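Local atomic coordinates of d-3-phosphoglycerate dehydrogenase oxidoreductase protein (Ralstonia solanacearum, PDB entry 3GG9), a protein that probably oxidises 3-phospho-D-glycerate with NAD as cofactor, as a D-isomer specific 2-hydroxyacid dehydrogenase. Residues Ala6-Tyr11 with Leu52-Glu57; Tyr11-Arg16 with Val31-Val36; Lys17-Ser22 with Ser308-Phe313; Ile74-Gly79 with Gly314-Asn319. All coordinates share one frame; numbering follows the deposited sequence.

Contact 1 of 4, residues Ala6-Tyr11 with Leu52-Glu57; sequences AVLDDY and LVLIRE. Unlike the reference sequence in segment 52-57: Leu-52 (reference Ile).
Ala-6 O is held by the N-H of Val-53 in a short, almost straight bond (2.7 Å between O and N, 174° at the hydrogen), and the CA-H of Leu-52 leans on the same oxygen. One residue further, Leu-8 N donates to Val-53 O at 3.2 Å. Val-53 therefore bonds to the residues before and after Val-7, the ladder of two parallel strands. These are neighbours in the five-stranded parallel sheet of the flavodoxin-like domain, probably the substrate-binding one as in relatives. Side chains alternate across the sheet. On one face, Ala-6 CB rests 3.8 Å from Leu-52 CD1. On the other, Val-7 and Val-53 lie side by side and point the same way, toward the side covered by helix 306-324, where Phe-317 packs on Val-53. Past the last bridge, Leu-8 and Leu-54 lie side by side, with CD1 of Leu-8 3.8 Å from CD2 of Leu-54. Asp-9, with positive phi, turns the chain off the strand, and the strands separate. Ile-55 fills the opening: its CG1 stands beside the backbone N (chi1 -52°), which brings CD1 to 3.2 Å from Leu-8 O, a tight fit, with Asp-10 CB also against the methyl. A water links the two segments, accepting from Ile-55 N at 2.8 Å and donating to Asp-9 OD2, also at 2.8 Å. That carboxylate has further partners in Thr-59 (OD2) and Thr-35 (OD1). Where the ladder ends, the water thus gives the buried amide of Ile-55 a partner, and the shared carboxylate would probably be stabilised in its charged form.

Contact 2 of 4, residues Tyr11-Arg16 with Val31-Val36; sequences YQDAVR and VFNNTV
Asp-13 meets Asn-33 because the aspartate swings CG anti to its own N (chi1 -157°), which turns the carboxylate toward the asparagine amide on the neighbouring loop. Both loops follow parallel strands, 4-7 and 28-31, at the C-terminal ends of these strands in the flavodoxin-like domain. Asn-33 ND2 donates to Asp-13 OD1 over 3.1 Å. It arrives from above the carboxylate, 54° out of the plane, and the same nitrogen also serves Asp-10 O. The other carboxylate oxygen belongs to Arg-16: NE at 2.8 Å and NH2 at 3.0 Å both grip Asp-13 OD2 side-on from one face, in a salt bridge local to the turn. Asp-13 is thereby held at both oxygens.

At the far end, Tyr-11 has CG beside its N (chi1 -50°), which brings Asn-33 O and Asn-34 CA obliquely to the ring and carries OH to Thr-35 OG1, 2.6 Å away and near the ring plane. Asp-9 OD1 is a second partner of the threonine hydroxyl. Tyr-11 also faces the dimer: Trp-138 of the second subunit meets its ring edge-to-face, and Gln-140 of that subunit bonds its carbonyl. Val-15 CB approaches Val-31 CG1 loosely, at 4.5 Å. Where the backbones come nearest, Tyr-11 CA sends its hydrogen almost straight at Asn-33 O, with 3.4 Å between CA and O.

Contact 3 of 4, residues Lys17-Ser22 with Ser308-Phe313; sequences KLDCFS and SYEMYF. With SO4 (sulfate ion), chain E.
Phe-313 and Leu-18 cross at about a right angle, Leu-18 CD1 coming obliquely to the phenyl ring at 3.9 Å from CD2. In the ring plane, at an edge of Phe-313, sits Tyr-309 CA, and Phe-313 CE2 in turn stands 3.5 Å above the centre of one face of the Tyr-309 ring. Leu-18 CD2 closes on Tyr-309 CB, filling the notch between these two aromatic residues, one helical turn apart. The Tyr-312 ring turns elsewhere: a sulfate, probably from the crystallisation liquor, has O1 in plane at its edge and O3 at 3.0 Å from the Tyr-312 OH. Arg-80 N and Arg-224 NH2 also hold that ion.

All three aromatics belong to helix 306-324, near the C-terminal end of the chain, which packs here against the loop joining strands 4-7 and 28-31 of the flavodoxin-like domain. Glu-310 makes the polar half of the joint. Bent at chi2 (-71°), its chain runs past Leu-18 in the opposite direction and brings the carboxylate to the start of the 3-10 segment 19-22. There OE1 receives Asp-19 N at 2.8 Å and OE2 receives Cys-20 N at 3.2 Å, each through the syn lone pair. The two amides probably stabilise the Glu-310 carboxylate, which would ease its closeness to Asp-19, whose OD2 is 4.1 Å from Glu-310 OE1. Beside them Cys-20 SG lies 3.8 Å from Phe-313 CB.

Contact 4 of 4, residues Ile74-Gly79 with Gly314-Asn319; sequences IISQTG and GIAFQN
Ser-76 and Ala-316 face each other where strand 74-77 and helix 314-319 run nearly antiparallel (156° between their directions), their axes 7.8 Å apart at the closest. Ser-76 holds OG anti to its backbone N (chi1 -166°), which sends the hydroxyl at the helix, and it donates to Ala-316 O over 2.8 Å. The oxygen is met well off the C=O direction, at 116°, and somewhat out of the carbonyl plane, so the serine comes in from the flank of the helix.

One residue beyond the strand, Thr-78 CG2 packs against Ala-316 CB at 3.8 Å. The threonine hydroxyl points elsewhere, to Leu-54 O. The small side chain of Ala-316 is consistent with the close approach of helix and strand; Ala-316 CB is 4.1 Å from Gln-77 O. The join is one of an alpha/beta layered fold: helix 306-324 covers one face of the parallel sheet, although the two segments are 235 residues apart in sequence. Gln-77, next to Ser-76, directs its side chain to the other face of the sheet, where NE2 bonds Thr-78 O at 2.9 Å and also reaches Arg-56 O.

A water completes the polar seam. It donates to Ser-76 OG at 3.0 Å, making the serine hydroxyl an acceptor as well as a donor, and to Gln-77 O, likewise at 3.0 Å. It lies so near Asn-319 ND2 that the exact geometry of that third bond is doubtful. Asn-319 ND2 also makes a weak bond to Glu-103 O.

In the fold
All four contacts lie in one flavodoxin-like domain built on the five-stranded parallel sheet. Contact 1 pairs inner strands 4-7 and 51-54; contact 2, centred about 7 Å from it and sharing Tyr-11, ties together the loops beyond strands 4-7 and 28-31. Contacts 3 and 4, about 11 Å apart between centres, use successive turns of helix 306-324. Contact 4 reaches strand 74-77, the neighbour of 51-54. Phe-313 links contacts 1 and 3 by packing on Ile-55. Along the chain, contact 2 closes within contact 1, while contacts 3 and 4 bring in the distant C-terminal helix, so both chain ends build this domain. Contacts 2 and 3 also touch the second subunit.

Contact 1 of 4, residues Ala6-Tyr11 with Leu52-Glu57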
# COMPACT_ATOMS: atom_id res chain seq x y z
N ALA A 6 -1.33 -32.78 -13.11
CA ALA A 6 -2.32 -31.82 -12.64
C ALA A 6 -1.69 -30.80 -11.70
O ALA A 6 -0.85 -31.14 -10.86
CB ALA A 6 -3.47 -32.52 -11.96
N VAL A 7 -2.10 -29.54 -11.88
CA VAL A 7 -1.74 -28.45 -10.99
C VAL A 7 -3.04 -28.02 -10.29
O VAL A 7 -4.03 -27.69 -10.95
CB VAL A 7 -1.20 -27.21 -11.75
CG1 VAL A 7 -0.73 -26.15 -10.76
CG2 VAL A 7 -0.06 -27.58 -12.73
N LEU A 8 -3.01 -28.00 -8.97
CA LEU A 8 -4.19 -27.70 -8.18
C LEU A 8 -4.24 -26.23 -7.73
O LEU A 8 -3.20 -25.58 -7.63
CB LEU A 8 -4.17 -28.59 -6.94
CG LEU A 8 -4.31 -30.10 -7.15
CD1 LEU A 8 -4.43 -30.78 -5.81
CD2 LEU A 8 -5.56 -30.41 -8.01
N ASP A 9 -5.45 -25.73 -7.47
CA ASP A 9 -5.70 -24.49 -6.70
C ASP A 9 -5.15 -23.19 -7.31
O ASP A 9 -4.67 -22.33 -6.58
CB ASP A 9 -5.19 -24.61 -5.26
CG ASP A 9 -5.59 -25.91 -4.60
OD1 ASP A 9 -6.79 -26.22 -4.59
OD2 ASP A 9 -4.70 -26.60 -4.07
N ASP A 10 -5.23 -23.06 -8.62
CA ASP A 10 -4.69 -21.86 -9.31
C ASP A 10 -5.84 -20.91 -9.67
O ASP A 10 -6.33 -20.91 -10.81
CB ASP A 10 -3.90 -22.29 -10.54
CG ASP A 10 -3.36 -21.11 -11.36
OD1 ASP A 10 -3.22 -19.99 -10.83
OD2 ASP A 10 -3.07 -21.33 -12.56
N TYR A 11 -6.23 -20.08 -8.69
CA TYR A 11 -7.51 -19.36 -8.74
C TYR A 11 -7.61 -18.40 -9.92
O TYR A 11 -8.66 -18.28 -10.52
CB TYR A 11 -7.84 -18.65 -7.41
CG TYR A 11 -7.71 -19.57 -6.22
CD1 TYR A 11 -8.73 -20.45 -5.88
CD2 TYR A 11 -6.56 -19.57 -5.43
CE1 TYR A 11 -8.61 -21.30 -4.81
CE2 TYR A 11 -6.42 -20.41 -4.35
CZ TYR A 11 -7.46 -21.28 -4.04
OH TYR A 11 -7.33 -22.15 -2.99
N LEU A 52 1.53 -34.64 -9.59
CA LEU A 52 0.69 -33.61 -9.02
C LEU A 52 1.59 -32.46 -8.62
O LEU A 52 2.56 -32.66 -7.92
CB LEU A 52 -0.04 -34.18 -7.79
CG LEU A 52 -1.35 -33.61 -7.28
CD1 LEU A 52 -2.38 -33.42 -8.38
CD2 LEU A 52 -1.86 -34.55 -6.23
N VAL A 53 1.26 -31.26 -9.11
CA VAL A 53 1.95 -30.05 -8.68
C VAL A 53 1.06 -29.31 -7.67
O VAL A 53 -0.09 -28.96 -7.96
CB VAL A 53 2.33 -29.13 -9.85
CG1 VAL A 53 3.06 -27.86 -9.33
CG2 VAL A 53 3.22 -29.90 -10.84
N LEU A 54 1.62 -29.09 -6.48
CA LEU A 54 0.93 -28.37 -5.41
C LEU A 54 1.45 -26.95 -5.29
O LEU A 54 2.66 -26.71 -5.37
CB LEU A 54 1.10 -29.10 -4.08
CG LEU A 54 0.56 -30.53 -3.94
CD1 LEU A 54 0.78 -31.06 -2.52
CD2 LEU A 54 -0.93 -30.59 -4.28
N ILE A 55 0.52 -26.02 -5.10
CA ILE A 55 0.83 -24.61 -4.86
C ILE A 55 0.87 -24.37 -3.36
O ILE A 55 -0.17 -24.29 -2.70
CB ILE A 55 -0.18 -23.66 -5.55
CG1 ILE A 55 -0.32 -24.01 -7.04
CG2 ILE A 55 0.21 -22.18 -5.33
CD1 ILE A 55 -1.23 -23.08 -7.84
N ARG A 56 2.09 -24.28 -2.85
CA ARG A 56 2.33 -24.06 -1.43
C ARG A 56 1.50 -24.98 -0.54
O ARG A 56 1.49 -26.19 -0.75
CB ARG A 56 2.19 -22.56 -1.10
CG ARG A 56 3.27 -21.72 -1.79
CD ARG A 56 4.67 -22.22 -1.45
NE ARG A 56 4.89 -22.33 -0.01
CZ ARG A 56 5.28 -23.44 0.63
NH1 ARG A 56 5.44 -23.42 1.94
NH2 ARG A 56 5.53 -24.56 -0.04
N GLU A 57 0.78 -24.43 0.43
CA GLU A 57 -0.03 -25.28 1.31
C GLU A 57 -1.53 -25.27 1.00
O GLU A 57 -2.34 -25.55 1.88
CB GLU A 57 0.20 -24.90 2.78
CG GLU A 57 1.66 -24.97 3.23
CD GLU A 57 1.83 -25.63 4.60
OE1 GLU A 57 2.94 -26.16 4.87
OE2 GLU A 57 0.86 -25.65 5.39
O HOH W 1 -1.95 -26.97 -4.14

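Contact 2 of 4, residues Tyr11-Arg16 with Val31-Val36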
# COMPACT_ATOMS: atom_id res chain seq x y z
N TYR A 11 -6.23 -20.08 -8.69
CA TYR A 11 -7.51 -19.36 -8.74
C TYR A 11 -7.61 -18.40 -9.92
O TYR A 11 -8.66 -18.28 -10.52
CB TYR A 11 -7.84 -18.65 -7.41
CG TYR A 11 -7.71 -19.57 -6.22
CD1 TYR A 11 -8.73 -20.45 -5.88
CD2 TYR A 11 -6.56 -19.57 -5.43
CE1 TYR A 11 -8.61 -21.30 -4.81
CE2 TYR A 11 -6.42 -20.41 -4.35
CZ TYR A 11 -7.46 -21.28 -4.04
OH TYR A 11 -7.33 -22.15 -2.99
N GLN A 12 -6.49 -17.76 -10.27
CA GLN A 12 -6.47 -16.77 -11.33
C GLN A 12 -5.92 -17.30 -12.65
O GLN A 12 -5.63 -16.50 -13.55
CB GLN A 12 -5.64 -15.55 -10.90
CG GLN A 12 -6.34 -14.72 -9.89
CD GLN A 12 -5.49 -13.60 -9.30
OE1 GLN A 12 -4.71 -13.83 -8.37
NE2 GLN A 12 -5.71 -12.37 -9.79
N ASP A 13 -5.75 -18.62 -12.74
CA ASP A 13 -5.34 -19.32 -13.97
C ASP A 13 -4.03 -18.72 -14.48
O ASP A 13 -3.89 -18.42 -15.65
CB ASP A 13 -6.44 -19.20 -15.04
CG ASP A 13 -6.38 -20.29 -16.08
OD1 ASP A 13 -5.76 -21.36 -15.81
OD2 ASP A 13 -6.96 -20.07 -17.16
N ALA A 14 -3.09 -18.51 -13.56
CA ALA A 14 -1.84 -17.82 -13.91
C ALA A 14 -0.76 -18.75 -14.41
O ALA A 14 0.11 -18.33 -15.17
CB ALA A 14 -1.29 -17.04 -12.70
N VAL A 15 -0.78 -19.98 -13.90
CA VAL A 15 0.28 -20.96 -14.12
C VAL A 15 0.49 -21.25 -15.60
O VAL A 15 1.64 -21.27 -16.08
CB VAL A 15 -0.01 -22.27 -13.34
CG1 VAL A 15 0.99 -23.38 -13.68
CG2 VAL A 15 -0.03 -21.99 -11.80
N ARG A 16 -0.61 -21.47 -16.33
CA ARG A 16 -0.51 -21.80 -17.75
C ARG A 16 0.03 -20.64 -18.62
O ARG A 16 0.44 -20.88 -19.75
CB ARG A 16 -1.82 -22.37 -18.30
CG ARG A 16 -2.92 -21.34 -18.57
CD ARG A 16 -4.13 -21.99 -19.21
NE ARG A 16 -5.28 -21.09 -19.21
CZ ARG A 16 -5.54 -20.18 -20.15
NH1 ARG A 16 -4.75 -20.03 -21.21
NH2 ARG A 16 -6.62 -19.41 -20.03
N VAL A 31 -4.72 -27.69 -15.36
CA VAL A 31 -4.64 -26.76 -14.25
C VAL A 31 -6.05 -26.53 -13.75
O VAL A 31 -6.94 -26.18 -14.53
CB VAL A 31 -4.01 -25.42 -14.66
CG1 VAL A 31 -3.89 -24.50 -13.45
CG2 VAL A 31 -2.63 -25.61 -15.34
N PHE A 32 -6.27 -26.74 -12.46
CA PHE A 32 -7.58 -26.45 -11.87
C PHE A 32 -7.56 -25.06 -11.27
O PHE A 32 -6.53 -24.62 -10.75
CB PHE A 32 -7.95 -27.52 -10.83
CG PHE A 32 -8.14 -28.88 -11.43
CD1 PHE A 32 -7.09 -29.80 -11.45
CD2 PHE A 32 -9.35 -29.23 -12.02
CE1 PHE A 32 -7.25 -31.06 -12.03
CE2 PHE A 32 -9.53 -30.48 -12.60
CZ PHE A 32 -8.48 -31.40 -12.61
N ASN A 33 -8.70 -24.37 -11.35
CA ASN A 33 -8.82 -22.98 -10.92
C ASN A 33 -9.66 -22.78 -9.65
O ASN A 33 -9.96 -21.66 -9.26
CB ASN A 33 -9.34 -22.09 -12.06
CG ASN A 33 -8.54 -22.23 -13.33
OD1 ASN A 33 -9.09 -22.38 -14.41
ND2 ASN A 33 -7.22 -22.18 -13.21
N ASN A 34 -10.06 -23.89 -9.03
CA ASN A 34 -10.72 -23.82 -7.74
C ASN A 34 -10.28 -24.96 -6.86
O ASN A 34 -9.57 -25.86 -7.31
CB ASN A 34 -12.25 -23.74 -7.88
CG ASN A 34 -12.83 -24.86 -8.72
OD1 ASN A 34 -12.41 -26.01 -8.63
ND2 ASN A 34 -13.83 -24.52 -9.53
N THR A 35 -10.70 -24.92 -5.61
CA THR A 35 -10.26 -25.87 -4.61
C THR A 35 -11.41 -26.80 -4.28
O THR A 35 -12.55 -26.36 -4.18
CB THR A 35 -9.78 -25.15 -3.32
OG1 THR A 35 -8.72 -24.26 -3.67
CG2 THR A 35 -9.25 -26.13 -2.28
N VAL A 36 -11.09 -28.08 -4.15
CA VAL A 36 -12.04 -29.09 -3.76
C VAL A 36 -11.50 -29.73 -2.49
O VAL A 36 -10.34 -30.17 -2.42
CB VAL A 36 -12.25 -30.11 -4.92
CG1 VAL A 36 -12.65 -31.46 -4.40
CG2 VAL A 36 -13.27 -29.58 -5.90
O HOH W 2 -6.38 -24.25 -17.16

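Contact 3 of 4, residues Lys17-Ser22 with Ser308-Phe313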
# COMPACT_ATOMS: atom_id res chain seq x y z
N LYS A 17 0.06 -19.41 -18.10
CA LYS A 17 0.59 -18.28 -18.86
C LYS A 17 2.03 -17.94 -18.53
O LYS A 17 2.57 -16.98 -19.07
CB LYS A 17 -0.29 -17.06 -18.64
CG LYS A 17 -1.74 -17.27 -19.06
CD LYS A 17 -2.61 -16.29 -18.33
CE LYS A 17 -4.07 -16.58 -18.53
NZ LYS A 17 -4.82 -15.89 -17.45
N LEU A 18 2.65 -18.71 -17.64
CA LEU A 18 4.03 -18.41 -17.22
C LEU A 18 4.96 -18.83 -18.34
O LEU A 18 4.65 -19.79 -19.04
CB LEU A 18 4.40 -19.18 -15.95
CG LEU A 18 3.60 -18.90 -14.65
CD1 LEU A 18 4.02 -19.84 -13.57
CD2 LEU A 18 3.71 -17.46 -14.16
N ASP A 19 6.09 -18.15 -18.49
CA ASP A 19 7.13 -18.59 -19.43
C ASP A 19 7.56 -20.02 -19.16
O ASP A 19 7.79 -20.78 -20.10
CB ASP A 19 8.36 -17.69 -19.36
CG ASP A 19 8.10 -16.27 -19.88
OD1 ASP A 19 7.06 -16.01 -20.53
OD2 ASP A 19 8.94 -15.39 -19.62
N CYS A 20 7.64 -20.40 -17.88
CA CYS A 20 8.13 -21.71 -17.50
C CYS A 20 7.16 -22.87 -17.82
O CYS A 20 7.58 -24.01 -17.82
CB CYS A 20 8.54 -21.74 -16.01
SG CYS A 20 7.15 -21.68 -14.86
N PHE A 21 5.89 -22.58 -18.08
CA PHE A 21 4.92 -23.63 -18.42
C PHE A 21 5.34 -24.51 -19.62
O PHE A 21 4.95 -25.68 -19.70
CB PHE A 21 3.57 -23.01 -18.72
CG PHE A 21 2.44 -23.98 -18.67
CD1 PHE A 21 2.00 -24.49 -17.46
CD2 PHE A 21 1.81 -24.39 -19.84
CE1 PHE A 21 0.95 -25.40 -17.41
CE2 PHE A 21 0.75 -25.31 -19.81
CZ PHE A 21 0.32 -25.81 -18.60
N SER A 22 6.16 -23.94 -20.51
CA SER A 22 6.64 -24.66 -21.70
C SER A 22 7.59 -25.80 -21.33
O SER A 22 7.86 -26.69 -22.16
CB SER A 22 7.30 -23.71 -22.71
OG SER A 22 7.64 -24.42 -23.90
N SER A 308 7.82 -14.44 -8.53
CA SER A 308 7.71 -15.53 -7.57
C SER A 308 7.16 -16.79 -8.24
O SER A 308 7.73 -17.85 -8.08
CB SER A 308 6.83 -15.12 -6.37
OG SER A 308 6.76 -16.16 -5.41
N TYR A 309 6.06 -16.67 -8.99
CA TYR A 309 5.47 -17.83 -9.70
C TYR A 309 6.46 -18.40 -10.75
O TYR A 309 6.68 -19.61 -10.84
CB TYR A 309 4.14 -17.43 -10.37
CG TYR A 309 2.89 -17.71 -9.51
CD1 TYR A 309 2.94 -17.69 -8.11
CD2 TYR A 309 1.65 -17.96 -10.12
CE1 TYR A 309 1.78 -17.95 -7.33
CE2 TYR A 309 0.50 -18.23 -9.34
CZ TYR A 309 0.58 -18.22 -7.95
OH TYR A 309 -0.54 -18.47 -7.15
N GLU A 310 7.08 -17.52 -11.52
CA GLU A 310 8.07 -17.99 -12.49
C GLU A 310 9.13 -18.87 -11.81
O GLU A 310 9.38 -19.98 -12.28
CB GLU A 310 8.72 -16.83 -13.26
CG GLU A 310 7.80 -16.12 -14.28
CD GLU A 310 7.45 -16.92 -15.55
OE1 GLU A 310 6.68 -16.36 -16.38
OE2 GLU A 310 7.92 -18.09 -15.74
N MET A 311 9.72 -18.40 -10.71
CA MET A 311 10.75 -19.12 -9.94
C MET A 311 10.18 -20.39 -9.29
O MET A 311 10.73 -21.48 -9.48
CB MET A 311 11.37 -18.22 -8.85
CG MET A 311 12.47 -18.91 -8.01
SD MET A 311 12.76 -18.18 -6.36
CE MET A 311 13.74 -16.74 -6.83
N TYR A 312 9.08 -20.25 -8.56
CA TYR A 312 8.47 -21.37 -7.85
C TYR A 312 8.08 -22.54 -8.77
O TYR A 312 8.52 -23.66 -8.55
CB TYR A 312 7.28 -20.92 -7.00
CG TYR A 312 7.66 -20.35 -5.64
CD1 TYR A 312 7.34 -21.03 -4.47
CD2 TYR A 312 8.33 -19.13 -5.52
CE1 TYR A 312 7.68 -20.52 -3.21
CE2 TYR A 312 8.68 -18.60 -4.26
CZ TYR A 312 8.34 -19.30 -3.11
OH TYR A 312 8.67 -18.79 -1.87
N PHE A 313 7.28 -22.26 -9.80
CA PHE A 313 6.87 -23.27 -10.77
C PHE A 313 8.00 -23.73 -11.69
O PHE A 313 8.11 -24.91 -12.03
CB PHE A 313 5.68 -22.77 -11.57
CG PHE A 313 4.45 -22.62 -10.72
CD1 PHE A 313 3.62 -23.72 -10.51
CD2 PHE A 313 4.18 -21.43 -10.06
CE1 PHE A 313 2.49 -23.61 -9.70
CE2 PHE A 313 3.03 -21.30 -9.21
CZ PHE A 313 2.21 -22.41 -9.05
S SO4 E . 8.40 -21.15 0.90
O1 SO4 E . 7.36 -21.01 -0.10
O2 SO4 E . 9.18 -22.34 0.64
O3 SO4 E . 9.28 -19.99 0.83
O4 SO4 E . 7.76 -21.22 2.21
O HOH W 3 4.38 -14.36 -18.10

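Contact 4 of 4, residues Ile74-Gly79 with Gly314-Asn319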
# COMPACT_ATOMS: atom_id res chain seq x y z
N ILE A 74 4.41 -39.03 -8.42
CA ILE A 74 5.16 -37.84 -8.04
C ILE A 74 4.24 -36.76 -7.47
O ILE A 74 3.19 -36.46 -8.03
CB ILE A 74 5.90 -37.25 -9.28
CG1 ILE A 74 6.99 -38.20 -9.77
CG2 ILE A 74 6.50 -35.87 -8.96
CD1 ILE A 74 7.41 -38.01 -11.25
N ILE A 75 4.64 -36.18 -6.34
CA ILE A 75 4.10 -34.90 -5.89
C ILE A 75 5.25 -33.91 -5.97
O ILE A 75 6.32 -34.13 -5.38
CB ILE A 75 3.55 -34.97 -4.47
CG1 ILE A 75 2.33 -35.89 -4.42
CG2 ILE A 75 3.13 -33.56 -3.97
CD1 ILE A 75 2.06 -36.42 -3.02
N SER A 76 5.04 -32.84 -6.74
CA SER A 76 6.05 -31.79 -6.85
C SER A 76 5.56 -30.52 -6.15
O SER A 76 4.58 -29.91 -6.57
CB SER A 76 6.41 -31.49 -8.31
OG SER A 76 7.59 -30.71 -8.34
N GLN A 77 6.26 -30.15 -5.08
CA GLN A 77 5.91 -29.05 -4.21
C GLN A 77 6.60 -27.78 -4.64
O GLN A 77 7.84 -27.76 -4.78
CB GLN A 77 6.35 -29.37 -2.77
CG GLN A 77 5.95 -28.36 -1.75
CD GLN A 77 4.46 -28.16 -1.74
OE1 GLN A 77 3.70 -29.09 -1.56
NE2 GLN A 77 4.04 -26.94 -2.00
N THR A 78 5.80 -26.73 -4.83
CA THR A 78 6.33 -25.38 -5.02
C THR A 78 6.79 -24.90 -3.64
O THR A 78 6.05 -25.00 -2.67
CB THR A 78 5.28 -24.39 -5.64
OG1 THR A 78 4.08 -24.41 -4.85
CG2 THR A 78 4.96 -24.73 -7.10
N GLY A 79 8.03 -24.43 -3.54
CA GLY A 79 8.60 -24.05 -2.26
C GLY A 79 8.98 -25.24 -1.39
O GLY A 79 9.04 -26.37 -1.88
N GLY A 314 8.85 -22.79 -12.10
CA GLY A 314 10.03 -23.19 -12.89
C GLY A 314 10.75 -24.34 -12.20
O GLY A 314 11.03 -25.37 -12.83
N ILE A 315 11.01 -24.19 -10.91
CA ILE A 315 11.68 -25.22 -10.12
C ILE A 315 10.85 -26.48 -9.93
O ILE A 315 11.38 -27.57 -10.10
CB ILE A 315 12.19 -24.66 -8.75
CG1 ILE A 315 13.38 -23.74 -8.99
CG2 ILE A 315 12.59 -25.78 -7.80
CD1 ILE A 315 13.69 -22.83 -7.82
N ALA A 316 9.57 -26.35 -9.58
CA ALA A 316 8.72 -27.54 -9.43
C ALA A 316 8.59 -28.35 -10.74
O ALA A 316 8.58 -29.59 -10.69
CB ALA A 316 7.33 -27.18 -8.84
N PHE A 317 8.52 -27.65 -11.88
CA PHE A 317 8.44 -28.28 -13.20
C PHE A 317 9.76 -28.93 -13.60
O PHE A 317 9.77 -30.07 -14.07
CB PHE A 317 8.02 -27.29 -14.29
CG PHE A 317 6.64 -26.70 -14.12
CD1 PHE A 317 5.72 -27.26 -13.24
CD2 PHE A 317 6.27 -25.58 -14.86
CE1 PHE A 317 4.44 -26.70 -13.11
CE2 PHE A 317 4.99 -25.04 -14.74
CZ PHE A 317 4.08 -25.60 -13.86
N GLN A 318 10.86 -28.20 -13.43
CA GLN A 318 12.19 -28.78 -13.67
C GLN A 318 12.46 -29.98 -12.77
O GLN A 318 13.10 -30.95 -13.19
CB GLN A 318 13.29 -27.73 -13.52
CG GLN A 318 14.66 -28.11 -14.12
CD GLN A 318 14.58 -28.53 -15.59
OE1 GLN A 318 14.03 -27.81 -16.43
NE2 GLN A 318 15.16 -29.70 -15.91
N ASN A 319 11.93 -29.96 -11.54
CA ASN A 319 12.08 -31.10 -10.64
C ASN A 319 11.46 -32.39 -11.21
O ASN A 319 12.07 -33.47 -11.13
CB ASN A 319 11.53 -30.79 -9.23
CG ASN A 319 12.49 -29.94 -8.39
OD1 ASN A 319 13.66 -29.76 -8.72
ND2 ASN A 319 11.98 -29.44 -7.27
O HOH W 4 9.63 -29.39 -6.56